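Local coordinates for protein MmoQ Response regulator (Methylococcus capsulatus, PDB 3LJX) that probably makes cyclic di-GMP from GTP as a response regulator with receiver, HDOD and GGDEF domains, of which this chain represents the HDOD part, at residues Asp2-Asn5 and Met10-Asp13; Ser14-Ser19 and Leu149-Pro154; Glu159-Arg162 and Ala168-Ala171. All coordinates share one frame; numbering follows the deposited sequence.

The three contacts follow one another along the chain, each closing before the next opens. Contact 1 folds the N-terminal stretch back on itself ahead of helix 19-29. Contact 2 sets the residues that follow against the end of helix 144-152. Contact 3 pairs helix 154-163, the next helix in sequence, with helix 166-177. Contacts 1 and 2 touch, their centres about 11 Å apart. D2 probably hydrogen-bonds S14, and W4 and L11 pack on A152. Contact 3 is separate: its centre is about 17 Å from that of contact 2 and about 21 Å from that of contact 1. Contacts 1 and 2 settle the N-terminal stretch beside helix 144-152; contact 3 joins the HDOD domain's next two helices.

Contact 1. Residues Asp2-Asn5 and Met10-Asp13; sequences DRWN and MLCD
D2 faces L11, with CA atoms 5.7 Å apart, and W4 comes next to M10. The two segments run in opposite directions, but neither is a regular strand. No direct backbone hydrogen bond joins them. Water 2 does that work instead. It donates to R3 O and M10 O and accepts from N5 N, 2.8 Å away.

The carboxylate of D2 carries the polar part of the contact. C12 N donates to D2 OD2 at 3.0 Å, with a bent N-H...O angle of 147°. The N-H comes from above the carboxylate plane, 57° out of it. CG of D2 is anti to its own carbonyl carbon (chi1 -61°), which swings the acid across L11 toward the C12 and D13 amides. OD2 has a second partner in the hydroxyl of S14. OD1 takes a hydrogen from water 1, which in turn accepts from D13 N at 2.8 Å.

W4 and L11 make the apolar part. CD1 of L11 meets CE3 of the W4 indole obliquely at 3.6 Å. The indole also sets its ring edge-to-face with W153. Both W4 and L11 reach helix 144-152.

Cutting D2 back to an alanine removes the carboxylate, and the C12 amide and the S14 hydroxyl would probably lose their shared partner.

OD1 of D2 lies 4.5 Å from OD2 of D13. The D2 carboxylate thus takes the C12 N-H, the S14 hydroxyl and water 1, while the nearby D13 charge is probably offset by its salt bridge to R52.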
ATOM      1  N   ASP A   2     -12.971   7.587 -11.883  1.00 33.09           N
ATOM      2  CA  ASP A   2     -11.915   8.547 -12.179  1.00 29.57           C
ATOM      3  C   ASP A   2     -11.570   8.488 -13.663  1.00 29.13           C
ATOM      4  O   ASP A   2     -11.493   7.403 -14.252  1.00 31.11           O
ATOM      5  CB  ASP A   2     -10.656   8.229 -11.358  1.00 31.38           C
ATOM      6  CG  ASP A   2     -10.892   8.304  -9.858  1.00 39.88           C
ATOM      7  OD1 ASP A   2     -11.401   9.340  -9.377  1.00 46.77           O
ATOM      8  OD2 ASP A   2     -10.553   7.332  -9.155  1.00 37.06           O
ATOM      9  N   ARG A   3     -11.343   9.645 -14.270  1.00 24.79           N
ATOM     10  CA  ARG A   3     -10.804   9.680 -15.623  1.00 23.10           C
ATOM     11  C   ARG A   3      -9.396   9.082 -15.644  1.00 28.11           C
ATOM     12  O   ARG A   3      -8.657   9.167 -14.654  1.00 26.88           O
ATOM     13  CB  ARG A   3     -10.771  11.111 -16.153  1.00 23.93           C
ATOM     14  CG  ARG A   3     -12.099  11.601 -16.611  1.00 27.52           C
ATOM     15  CD  ARG A   3     -12.056  13.075 -16.961  1.00 29.50           C
ATOM     16  NE  ARG A   3     -13.387  13.531 -17.352  1.00 25.19           N
ATOM     17  CZ  ARG A   3     -13.744  14.804 -17.447  1.00 23.39           C
ATOM     18  NH1 ARG A   3     -12.869  15.769 -17.184  1.00 16.15           N
ATOM     19  NH2 ARG A   3     -14.983  15.107 -17.801  1.00 24.60           N
ATOM     20  N   TRP A   4      -9.046   8.454 -16.766  1.00 24.98           N
ATOM     21  CA  TRP A   4      -7.685   8.022 -17.009  1.00 24.57           C
ATOM     22  C   TRP A   4      -6.964   9.032 -17.888  1.00 26.60           C
ATOM     23  O   TRP A   4      -7.249   9.160 -19.081  1.00 30.09           O
ATOM     24  CB  TRP A   4      -7.645   6.647 -17.669  1.00 26.67           C
ATOM     25  CG  TRP A   4      -6.237   6.191 -17.947  1.00 27.45           C
ATOM     26  CD1 TRP A   4      -5.474   6.503 -19.043  1.00 26.21           C
ATOM     27  CD2 TRP A   4      -5.414   5.360 -17.109  1.00 26.71           C
ATOM     28  NE1 TRP A   4      -4.240   5.900 -18.947  1.00 30.60           N
ATOM     29  CE2 TRP A   4      -4.175   5.192 -17.771  1.00 31.46           C
ATOM     30  CE3 TRP A   4      -5.605   4.736 -15.866  1.00 23.57           C
ATOM     31  CZ2 TRP A   4      -3.128   4.423 -17.233  1.00 28.85           C
ATOM     32  CZ3 TRP A   4      -4.568   3.975 -15.333  1.00 23.45           C
ATOM     33  CH2 TRP A   4      -3.343   3.830 -16.013  1.00 24.59           C
ATOM     34  N   ASN A   5      -6.042   9.760 -17.276  1.00 26.71           N
ATOM     35  CA  ASN A   5      -5.239  10.749 -17.969  1.00 28.27           C
ATOM     36  C   ASN A   5      -3.951  10.082 -18.427  1.00 28.82           C
ATOM     37  O   ASN A   5      -3.131   9.646 -17.599  1.00 26.11           O
ATOM     38  CB  ASN A   5      -4.906  11.887 -17.014  1.00 25.24           C
ATOM     39  CG  ASN A   5      -4.218  13.038 -17.710  1.00 30.71           C
ATOM     40  OD1 ASN A   5      -4.818  14.107 -17.893  1.00 35.50           O
ATOM     41  ND2 ASN A   5      -2.950  12.836 -18.105  1.00 22.93           N
HETATM   42  N   MSE A  10      -4.086   8.631 -12.841  1.00 28.75           N
HETATM   43  CA  MSE A  10      -4.346   8.906 -11.446  1.00 28.07           C
HETATM   44  C   MSE A  10      -5.744   8.432 -11.042  1.00 29.37           C
HETATM   45  O   MSE A  10      -6.744   9.016 -11.458  1.00 29.03           O
HETATM   46  CB  MSE A  10      -4.194  10.408 -11.227  1.00 36.33           C
HETATM   47  CG  MSE A  10      -4.573  10.880  -9.871  1.00 44.96           C
HETATM   48 SE   MSE A  10      -3.375  10.263  -8.493  1.00416.45          SE
HETATM   49  CE  MSE A  10      -4.726  10.162  -7.116  1.00 30.64           C
ATOM     50  N   LEU A  11      -5.815   7.362 -10.246  1.00 28.79           N
ATOM     51  CA  LEU A  11      -7.087   6.920  -9.663  1.00 29.76           C
ATOM     52  C   LEU A  11      -6.990   7.010  -8.155  1.00 34.21           C
ATOM     53  O   LEU A  11      -5.956   6.691  -7.566  1.00 32.72           O
ATOM     54  CB  LEU A  11      -7.434   5.470 -10.045  1.00 28.50           C
ATOM     55  CG  LEU A  11      -7.910   5.192 -11.470  1.00 36.23           C
ATOM     56  CD1 LEU A  11      -6.729   5.295 -12.443  1.00 38.44           C
ATOM     57  CD2 LEU A  11      -8.591   3.829 -11.574  1.00 32.90           C
ATOM     58  N   CYS A  12      -8.063   7.441  -7.512  1.00 33.47           N
ATOM     59  CA  CYS A  12      -8.070   7.395  -6.060  1.00 34.04           C
ATOM     60  C   CYS A  12      -9.483   7.168  -5.530  1.00 28.28           C
ATOM     61  O   CYS A  12      -9.747   6.147  -4.898  1.00 25.88           O
ATOM     62  CB  CYS A  12      -7.414   8.645  -5.458  1.00 33.10           C
ATOM     63  SG  CYS A  12      -7.140   8.525  -3.671  1.00 39.90           S
ATOM     64  N   ASP A  13     -10.393   8.092  -5.821  1.00 29.78           N
ATOM     65  CA  ASP A  13     -11.756   7.975  -5.322  1.00 36.65           C
ATOM     66  C   ASP A  13     -12.413   6.674  -5.765  1.00 29.89           C
ATOM     67  O   ASP A  13     -13.230   6.119  -5.048  1.00 35.85           O
ATOM     68  CB  ASP A  13     -12.600   9.178  -5.749  1.00 49.94           C
ATOM     69  CG  ASP A  13     -12.111  10.490  -5.136  1.00 64.40           C
ATOM     70  OD1 ASP A  13     -11.359  10.458  -4.133  1.00 66.51           O
ATOM     71  OD2 ASP A  13     -12.483  11.563  -5.660  1.00 72.70           O
TER
HETATM   72  O   HOH W   1      -9.669  10.390  -7.230  1.00 27.47           O
HETATM   73  O   HOH W   2      -5.988   9.915 -14.456  1.00 18.57           O

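Contact 2. Residues Ser14-Ser19 and Leu149-Pro154; sequences SLPTAS and LATAWP
T151 carries all the contact on the helix side, touching S14, L15 and P16. CA of T151 lies 6.5 Å from CA of L15. The two branches of T151 part company. CG2 is anti to the backbone N and points at S14, coming within 3.6 Å of S14 O. OG1 sits beside the backbone N (chi1 -56°). This torsion lets it hydrogen-bond L147 O, one turn back in the same helix.

OG1 is engaged with L147 O, and the loop packs against it without a hydrogen bond. CD of the P16 ring approaches OG1 of T151 to 3.3 Å. The side chains of L15 and T151 cross at about a right angle, with CD2 of L15 4.0 Å from OG1 of T151.

This is a loop laid on the last turn of helix 144-152, within the all-helical HDOD domain. The loop leads into helix 19-29, with A18 at its N-cap position. L15 also packs on L147 and A148 of helix 144-152 and on A48 of helix 47-58. P16 reaches Y106 of helix 106-125 as well as L147. The loop thus lies among three helices.

S14 holds OG between its backbone N and carbonyl carbon (chi1 75°), a crowded position. From there OG hydrogen-bonds D2, while 3.9 Å separates S14 OG from CG2 of T151. With chi2 at 171° CD1 of L15 is the extended branch, and the other methyl, CD2, is turned to T151.

Beyond T151 the helix stops at W153, whose N still bonds L149 O at 2.9 Å. W153 is also the N-cap residue of helix 154-163.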
ATOM      1  N   SER A  14     -12.030   6.175  -6.935  1.00 23.26           N
ATOM      2  CA  SER A  14     -12.711   5.033  -7.538  1.00 24.91           C
ATOM      3  C   SER A  14     -12.139   3.678  -7.119  1.00 26.24           C
ATOM      4  O   SER A  14     -12.667   2.634  -7.510  1.00 25.71           O
ATOM      5  CB  SER A  14     -12.659   5.130  -9.065  1.00 23.88           C
ATOM      6  OG  SER A  14     -11.351   4.806  -9.547  1.00 23.85           O
ATOM      7  N   LEU A  15     -11.051   3.669  -6.359  1.00 21.69           N
ATOM      8  CA  LEU A  15     -10.478   2.375  -5.971  1.00 23.97           C
ATOM      9  C   LEU A  15     -11.425   1.648  -4.998  1.00 24.21           C
ATOM     10  O   LEU A  15     -11.932   2.248  -4.045  1.00 20.95           O
ATOM     11  CB  LEU A  15      -9.081   2.545  -5.364  1.00 20.01           C
ATOM     12  CG  LEU A  15      -8.015   3.263  -6.220  1.00 23.70           C
ATOM     13  CD1 LEU A  15      -6.771   3.550  -5.387  1.00 19.39           C
ATOM     14  CD2 LEU A  15      -7.639   2.468  -7.475  1.00 22.56           C
ATOM     15  N   PRO A  16     -11.676   0.352  -5.240  1.00 23.72           N
ATOM     16  CA  PRO A  16     -12.639  -0.359  -4.397  1.00 24.62           C
ATOM     17  C   PRO A  16     -12.086  -0.711  -3.022  1.00 28.73           C
ATOM     18  O   PRO A  16     -10.867  -0.663  -2.776  1.00 27.98           O
ATOM     19  CB  PRO A  16     -12.906  -1.637  -5.192  1.00 17.08           C
ATOM     20  CG  PRO A  16     -11.600  -1.875  -5.912  1.00 20.46           C
ATOM     21  CD  PRO A  16     -11.108  -0.518  -6.289  1.00 22.99           C
ATOM     22  N   THR A  17     -13.009  -1.052  -2.130  1.00 27.56           N
ATOM     23  CA  THR A  17     -12.703  -1.590  -0.815  1.00 26.43           C
ATOM     24  C   THR A  17     -13.418  -2.939  -0.712  1.00 27.38           C
ATOM     25  O   THR A  17     -14.466  -3.122  -1.331  1.00 24.37           O
ATOM     26  CB  THR A  17     -13.239  -0.655   0.265  1.00 25.23           C
ATOM     27  OG1 THR A  17     -12.553   0.599   0.192  1.00 27.16           O
ATOM     28  CG2 THR A  17     -13.064  -1.266   1.664  1.00 19.04           C
ATOM     29  N   ALA A  18     -12.864  -3.886   0.046  1.00 29.65           N
ATOM     30  CA  ALA A  18     -13.537  -5.177   0.255  1.00 32.90           C
ATOM     31  C   ALA A  18     -14.910  -4.999   0.922  1.00 33.81           C
ATOM     32  O   ALA A  18     -15.073  -4.175   1.826  1.00 32.57           O
ATOM     33  CB  ALA A  18     -12.656  -6.136   1.077  1.00 30.49           C
ATOM     34  N   SER A  19     -15.894  -5.770   0.469  1.00 38.14           N
ATOM     35  CA  SER A  19     -17.252  -5.691   1.019  1.00 38.13           C
ATOM     36  C   SER A  19     -17.285  -5.837   2.532  1.00 34.32           C
ATOM     37  O   SER A  19     -17.903  -5.028   3.219  1.00 34.32           O
ATOM     38  CB  SER A  19     -18.161  -6.742   0.382  1.00 40.66           C
ATOM     39  OG  SER A  19     -18.430  -6.398  -0.963  1.00 48.19           O
ATOM     40  N   LEU A 149      -4.686  -0.351 -11.877  1.00 18.87           N
ATOM     41  CA  LEU A 149      -4.810  -0.804 -13.254  1.00 22.14           C
ATOM     42  C   LEU A 149      -6.035  -1.698 -13.405  1.00 23.14           C
ATOM     43  O   LEU A 149      -6.763  -1.597 -14.395  1.00 24.48           O
ATOM     44  CB  LEU A 149      -3.573  -1.585 -13.675  1.00 23.59           C
ATOM     45  CG  LEU A 149      -2.343  -0.763 -14.000  1.00 24.42           C
ATOM     46  CD1 LEU A 149      -1.180  -1.705 -14.382  1.00 25.53           C
ATOM     47  CD2 LEU A 149      -2.680   0.206 -15.113  1.00 21.79           C
ATOM     48  N   ALA A 150      -6.239  -2.592 -12.432  1.00 18.13           N
ATOM     49  CA  ALA A 150      -7.363  -3.522 -12.457  1.00 20.28           C
ATOM     50  C   ALA A 150      -8.675  -2.737 -12.440  1.00 25.31           C
ATOM     51  O   ALA A 150      -9.640  -3.107 -13.091  1.00 25.97           O
ATOM     52  CB  ALA A 150      -7.298  -4.477 -11.261  1.00 19.85           C
ATOM     53  N   THR A 151      -8.693  -1.638 -11.695  1.00 23.29           N
ATOM     54  CA  THR A 151      -9.872  -0.802 -11.605  1.00 18.24           C
ATOM     55  C   THR A 151     -10.096   0.025 -12.871  1.00 23.17           C
ATOM     56  O   THR A 151     -11.219   0.112 -13.369  1.00 27.77           O
ATOM     57  CB  THR A 151      -9.768   0.141 -10.410  1.00 18.16           C
ATOM     58  OG1 THR A 151      -9.551  -0.629  -9.227  1.00 20.56           O
ATOM     59  CG2 THR A 151     -11.057   0.937 -10.260  1.00 19.85           C
ATOM     60  N   ALA A 152      -9.025   0.621 -13.391  1.00 21.27           N
ATOM     61  CA  ALA A 152      -9.101   1.496 -14.564  1.00 22.33           C
ATOM     62  C   ALA A 152      -9.433   0.731 -15.844  1.00 25.41           C
ATOM     63  O   ALA A 152     -10.310   1.144 -16.604  1.00 23.77           O
ATOM     64  CB  ALA A 152      -7.790   2.279 -14.747  1.00 16.11           C
ATOM     65  N   TRP A 153      -8.738  -0.380 -16.082  1.00 24.81           N
ATOM     66  CA  TRP A 153      -8.906  -1.113 -17.340  1.00 28.24           C
ATOM     67  C   TRP A 153      -9.212  -2.597 -17.116  1.00 26.69           C
ATOM     68  O   TRP A 153      -8.429  -3.459 -17.494  1.00 29.25           O
ATOM     69  CB  TRP A 153      -7.657  -0.961 -18.210  1.00 23.33           C
ATOM     70  CG  TRP A 153      -7.268   0.450 -18.447  1.00 25.96           C
ATOM     71  CD1 TRP A 153      -6.313   1.164 -17.776  1.00 28.15           C
ATOM     72  CD2 TRP A 153      -7.821   1.339 -19.423  1.00 28.99           C
ATOM     73  NE1 TRP A 153      -6.241   2.445 -18.280  1.00 29.68           N
ATOM     74  CE2 TRP A 153      -7.153   2.574 -19.293  1.00 27.49           C
ATOM     75  CE3 TRP A 153      -8.811   1.204 -20.406  1.00 29.14           C
ATOM     76  CZ2 TRP A 153      -7.449   3.669 -20.094  1.00 31.45           C
ATOM     77  CZ3 TRP A 153      -9.102   2.295 -21.207  1.00 30.19           C
ATOM     78  CH2 TRP A 153      -8.426   3.514 -21.047  1.00 29.58           C
ATOM     79  N   PRO A 154     -10.364  -2.894 -16.518  1.00 27.15           N
ATOM     80  CA  PRO A 154     -10.651  -4.253 -16.040  1.00 32.68           C
ATOM     81  C   PRO A 154     -10.491  -5.309 -17.131  1.00 40.14           C
ATOM     82  O   PRO A 154      -9.898  -6.362 -16.870  1.00 47.11           O
ATOM     83  CB  PRO A 154     -12.119  -4.173 -15.598  1.00 31.70           C
ATOM     84  CG  PRO A 154     -12.420  -2.731 -15.458  1.00 28.71           C
ATOM     85  CD  PRO A 154     -11.509  -1.986 -16.367  1.00 24.53           C
TER

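Contact 3. Residues Glu159-Arg162 and Ala168-Ala171; sequences ECLR and ALIA
The side chains of L169, C160 and L161 meet through apolar contacts. One methyl branch of L169 serves each partner. CD1 of L169 lies 3.7 Å from CB of C160, and it is the CB, not the sulfur, that makes this approach. CD1 of L169 also lies 3.7 Å from C160 O, a further neighbour on that turn. CD2 of L169 meets CD2 of L161 at 3.8 Å. The two leucines cross obliquely.

The torsions differ between them. L169 has CG anti to its backbone N (chi1 177°), which sends the fork across to the facing helix. L161 starts out away from L169, but chi2 of -179° puts CD1 anti to CA and leaves CD2, the side branch, to turn back.

Helices 154-163 and 166-177 form a helical hairpin with a very short turn between them. They run in roughly opposite directions, and C160 and L169 are the closest pair, their CA atoms 6.6 Å apart.

No hydrogen bond crosses between these segments. A charged link between the same two helices lies farther along: E159 makes a salt bridge with R176. C160 also packs on L172, R176 and F177 of helix 166-177, while L161 continues onto A103 and F104.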
ATOM      1  N   GLU A 159      -6.729  -9.399 -19.822  1.00 39.93           N
ATOM      2  CA  GLU A 159      -5.873  -9.930 -20.878  1.00 43.82           C
ATOM      3  C   GLU A 159      -4.412 -10.013 -20.411  1.00 42.56           C
ATOM      4  O   GLU A 159      -3.784 -11.072 -20.493  1.00 40.80           O
ATOM      5  CB  GLU A 159      -5.949  -9.082 -22.146  1.00 47.14           C
ATOM      6  CG  GLU A 159      -7.289  -9.085 -22.850  1.00 63.18           C
ATOM      7  CD  GLU A 159      -7.286  -8.193 -24.096  1.00 75.56           C
ATOM      8  OE1 GLU A 159      -6.181  -7.905 -24.618  1.00 77.59           O
ATOM      9  OE2 GLU A 159      -8.382  -7.781 -24.551  1.00 78.37           O
ATOM     10  N   CYS A 160      -3.864  -8.901 -19.930  1.00 35.86           N
ATOM     11  CA  CYS A 160      -2.472  -8.905 -19.490  1.00 31.41           C
ATOM     12  C   CYS A 160      -2.231  -9.976 -18.426  1.00 30.58           C
ATOM     13  O   CYS A 160      -1.272 -10.737 -18.499  1.00 29.49           O
ATOM     14  CB  CYS A 160      -2.075  -7.538 -18.948  1.00 33.57           C
ATOM     15  SG  CYS A 160      -2.222  -6.206 -20.154  1.00 37.59           S
ATOM     16  N   LEU A 161      -3.120 -10.044 -17.445  1.00 32.39           N
ATOM     17  CA  LEU A 161      -2.937 -10.960 -16.328  1.00 35.28           C
ATOM     18  C   LEU A 161      -2.976 -12.420 -16.765  1.00 36.04           C
ATOM     19  O   LEU A 161      -2.284 -13.260 -16.199  1.00 32.41           O
ATOM     20  CB  LEU A 161      -3.987 -10.693 -15.245  1.00 34.60           C
ATOM     21  CG  LEU A 161      -3.783  -9.386 -14.468  1.00 29.16           C
ATOM     22  CD1 LEU A 161      -4.861  -9.229 -13.416  1.00 26.81           C
ATOM     23  CD2 LEU A 161      -2.405  -9.337 -13.827  1.00 26.34           C
ATOM     24  N   ARG A 162      -3.779 -12.728 -17.776  1.00 40.27           N
ATOM     25  CA  ARG A 162      -3.865 -14.105 -18.256  1.00 42.17           C
ATOM     26  C   ARG A 162      -2.641 -14.530 -19.068  1.00 45.22           C
ATOM     27  O   ARG A 162      -2.279 -15.702 -19.063  1.00 48.73           O
ATOM     28  CB  ARG A 162      -5.158 -14.328 -19.041  1.00 38.05           C
ATOM     29  CG  ARG A 162      -6.381 -14.237 -18.155  1.00 42.21           C
ATOM     30  CD  ARG A 162      -7.664 -14.292 -18.938  1.00 49.90           C
ATOM     31  NE  ARG A 162      -8.801 -14.440 -18.034  1.00 60.52           N
ATOM     32  CZ  ARG A 162      -9.826 -13.593 -17.965  1.00 61.38           C
ATOM     33  NH1 ARG A 162      -9.872 -12.524 -18.757  1.00 56.01           N
ATOM     34  NH2 ARG A 162     -10.810 -13.824 -17.105  1.00 60.84           N
ATOM     35  N   ALA A 168       7.600  -9.858 -17.685  1.00 37.09           N
ATOM     36  CA  ALA A 168       6.841  -9.888 -18.927  1.00 36.45           C
ATOM     37  C   ALA A 168       5.526  -9.127 -18.749  1.00 36.37           C
ATOM     38  O   ALA A 168       5.094  -8.411 -19.648  1.00 37.02           O
ATOM     39  CB  ALA A 168       6.583 -11.331 -19.383  1.00 30.29           C
ATOM     40  N   LEU A 169       4.899  -9.271 -17.587  1.00 35.84           N
ATOM     41  CA  LEU A 169       3.695  -8.486 -17.289  1.00 38.36           C
ATOM     42  C   LEU A 169       4.012  -6.977 -17.272  1.00 37.25           C
ATOM     43  O   LEU A 169       3.271  -6.175 -17.845  1.00 33.73           O
ATOM     44  CB  LEU A 169       3.046  -8.925 -15.974  1.00 32.36           C
ATOM     45  CG  LEU A 169       1.820  -8.105 -15.564  1.00 33.96           C
ATOM     46  CD1 LEU A 169       0.714  -8.215 -16.615  1.00 29.32           C
ATOM     47  CD2 LEU A 169       1.313  -8.552 -14.198  1.00 33.36           C
ATOM     48  N   ILE A 170       5.116  -6.602 -16.627  1.00 31.89           N
ATOM     49  CA  ILE A 170       5.549  -5.209 -16.598  1.00 34.48           C
ATOM     50  C   ILE A 170       5.676  -4.686 -18.027  1.00 36.90           C
ATOM     51  O   ILE A 170       5.151  -3.610 -18.357  1.00 32.02           O
ATOM     52  CB  ILE A 170       6.911  -5.032 -15.876  1.00 30.81           C
ATOM     53  CG1 ILE A 170       6.801  -5.416 -14.392  1.00 33.08           C
ATOM     54  CG2 ILE A 170       7.425  -3.597 -16.032  1.00 23.17           C
ATOM     55  CD1 ILE A 170       5.913  -4.488 -13.579  1.00 32.69           C
ATOM     56  N   ALA A 171       6.357  -5.454 -18.877  1.00 34.24           N
ATOM     57  CA  ALA A 171       6.530  -5.065 -20.279  1.00 32.19           C
ATOM     58  C   ALA A 171       5.180  -4.924 -20.983  1.00 32.58           C
ATOM     59  O   ALA A 171       4.988  -4.031 -21.808  1.00 34.13           O
ATOM     60  CB  ALA A 171       7.420  -6.069 -21.020  1.00 28.63           C
TER